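Long-range contact in sugar kinase (Agrobacterium tumefaciens, PDB 2RBC), which probably phosphorylates a sugar substrate with ATP, as a putative ribokinase-like member of the pfkB family of carbohydrate kinases: residues A[46-51]-A[127-132]. Sequence-based numbering, arbitrary orientation.
Sequences VADMPK and IDNRGE
A chi1 of -168° sends CG of Met49 away from its own N, and bends at chi2 and chi3 turn the selenomethionine's CE toward 127-132, against the backbone carbonyl of Glu132 and 3.7 Å from OD2 of Asp128. Asp128 swings its CG between its own N and carbonyl carbon (chi1 69°), which turns the carboxylate back over its own turn. There OD1 takes two N-H groups from opposite faces of its plane, Glu132 N on the syn side and Arg130 N from above, the latter closing an Asx turn, an instance of how a hairpin's bend is tied to its first side chain. This type I turn, Asp128 to Gly131, joins antiparallel strands 121-127 and 133-138 of a four-stranded sheet consistent with the small lid of ribokinase-type kinases; strand 39-45 runs parallel beside 121-127. Val46 N to Ile127 O (2.9 Å, 170°) adds one more rung to that pairing; Asn129 N then passes over Val46 O and bonds Ala47 O at 3.0 Å, ending the parallel pattern. Two waters bridge the segments, one from Met49 N to Asp128 OD2, the other from Asp48 OD1 to Asn129 ND2. Across the dimer, Gly52 of the second subunit packs on Met49.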
loop_
_atom_site.group_PDB
_atom_site.type_symbol
_atom_site.label_atom_id
_atom_site.label_comp_id
_atom_site.label_asym_id
_atom_site.label_seq_id
_atom_site.Cartn_x
_atom_site.Cartn_y
_atom_site.Cartn_z
ATOM N N VAL A 46 6.417 -11.252 -5.149
ATOM C CA VAL A 46 7.763 -11.481 -4.677
ATOM C C VAL A 46 8.165 -12.947 -4.934
ATOM O O VAL A 46 7.306 -13.785 -5.159
ATOM C CB VAL A 46 7.869 -11.166 -3.184
ATOM C CG1 VAL A 46 7.533 -9.679 -2.922
ATOM C CG2 VAL A 46 6.953 -12.105 -2.355
ATOM N N ALA A 47 9.472 -13.233 -4.921
ATOM C CA ALA A 47 9.958 -14.608 -5.071
ATOM C C ALA A 47 9.675 -15.334 -3.767
ATOM O O ALA A 47 8.845 -16.248 -3.703
ATOM C CB ALA A 47 11.431 -14.620 -5.382
ATOM N N ASP A 48 10.316 -14.861 -2.713
ATOM C CA ASP A 48 10.201 -15.473 -1.410
ATOM C C ASP A 48 9.418 -14.598 -0.456
ATOM O O ASP A 48 9.724 -13.409 -0.273
ATOM C CB ASP A 48 11.592 -15.711 -0.817
ATOM C CG ASP A 48 12.430 -16.656 -1.660
ATOM O OD1 ASP A 48 11.850 -17.576 -2.280
ATOM O OD2 ASP A 48 13.666 -16.476 -1.702
HETATM N N MSE A 49 8.430 -15.222 0.171
HETATM C CA MSE A 49 7.698 -14.641 1.269
HETATM C C MSE A 49 8.637 -14.138 2.369
HETATM O O MSE A 49 9.479 -14.879 2.840
HETATM C CB MSE A 49 6.750 -15.693 1.839
HETATM C CG MSE A 49 5.726 -15.135 2.786
HETATM SE SE MSE A 49 4.542 -13.864 1.866
HETATM C CE MSE A 49 3.339 -15.077 0.878
ATOM N N PRO A 50 8.507 -12.864 2.771
ATOM C CA PRO A 50 9.281 -12.414 3.901
ATOM C C PRO A 50 8.899 -13.150 5.173
ATOM O O PRO A 50 7.792 -13.664 5.287
ATOM C CB PRO A 50 8.920 -10.929 4.012
ATOM C CG PRO A 50 7.640 -10.808 3.361
ATOM C CD PRO A 50 7.691 -11.770 2.229
ATOM N N LYS A 51 9.827 -13.171 6.115
ATOM C CA LYS A 51 9.697 -13.954 7.330
ATOM C C LYS A 51 10.085 -13.124 8.541
ATOM O O LYS A 51 10.484 -13.663 9.571
ATOM C CB LYS A 51 10.603 -15.208 7.241
ATOM C CG LYS A 51 10.258 -16.176 6.081
ATOM C CD LYS A 51 8.821 -16.741 6.190
ATOM C CE LYS A 51 8.330 -17.428 4.904
ATOM N NZ LYS A 51 9.199 -18.550 4.414
ATOM N N ILE A 127 2.357 -11.586 -2.419
ATOM C CA ILE A 127 2.111 -12.872 -3.052
ATOM C C ILE A 127 3.452 -13.457 -3.546
ATOM O O ILE A 127 4.109 -12.891 -4.438
ATOM C CB ILE A 127 1.138 -12.704 -4.227
ATOM C CG1 ILE A 127 -0.070 -11.860 -3.803
ATOM C CG2 ILE A 127 0.715 -14.035 -4.769
ATOM C CD1 ILE A 127 -1.120 -11.664 -4.866
ATOM N N ASP A 128 3.884 -14.558 -2.920
ATOM C CA ASP A 128 5.168 -15.181 -3.248
ATOM C C ASP A 128 5.051 -16.040 -4.505
ATOM O O ASP A 128 3.981 -16.102 -5.146
ATOM C CB ASP A 128 5.786 -15.943 -2.042
ATOM C CG ASP A 128 5.008 -17.201 -1.651
ATOM O OD1 ASP A 128 4.072 -17.577 -2.366
ATOM O OD2 ASP A 128 5.344 -17.799 -0.605
ATOM N N ASN A 129 6.157 -16.662 -4.905
ATOM C CA ASN A 129 6.122 -17.482 -6.119
ATOM C C ASN A 129 5.488 -18.868 -5.935
ATOM O O ASN A 129 5.456 -19.650 -6.877
ATOM C CB ASN A 129 7.497 -17.576 -6.769
ATOM C CG ASN A 129 8.513 -18.294 -5.903
ATOM O OD1 ASN A 129 8.170 -19.045 -4.979
ATOM N ND2 ASN A 129 9.776 -18.052 -6.195
ATOM N N ARG A 130 4.963 -19.160 -4.744
ATOM C CA ARG A 130 4.035 -20.284 -4.561
ATOM C C ARG A 130 2.569 -19.868 -4.696
ATOM O O ARG A 130 1.672 -20.695 -4.486
ATOM C CB ARG A 130 4.180 -20.895 -3.178
ATOM C CG ARG A 130 5.577 -21.228 -2.768
ATOM C CD ARG A 130 5.489 -21.802 -1.395
ATOM N NE ARG A 130 6.579 -21.363 -0.533
ATOM C CZ ARG A 130 6.599 -21.516 0.797
ATOM N NH1 ARG A 130 7.652 -21.077 1.501
ATOM N NH2 ARG A 130 5.571 -22.102 1.439
ATOM N N GLY A 131 2.314 -18.597 -5.006
ATOM C CA GLY A 131 0.951 -18.065 -4.960
ATOM C C GLY A 131 0.366 -17.948 -3.555
ATOM O O GLY A 131 -0.820 -17.663 -3.412
ATOM N N GLU A 132 1.183 -18.156 -2.521
ATOM C CA GLU A 132 0.743 -17.940 -1.151
ATOM C C GLU A 132 0.738 -16.448 -0.859
ATOM O O GLU A 132 1.496 -15.706 -1.484
ATOM C CB GLU A 132 1.673 -18.647 -0.174
ATOM C CG GLU A 132 1.569 -20.154 -0.287
ATOM C CD GLU A 132 2.315 -20.879 0.809
ATOM O OE1 GLU A 132 3.331 -20.337 1.329
ATOM O OE2 GLU A 132 1.875 -22.003 1.141
HETATM O O HOH W 1 12.106 -18.963 -5.050
HETATM O O HOH W 2 7.877 -17.950 -0.102
#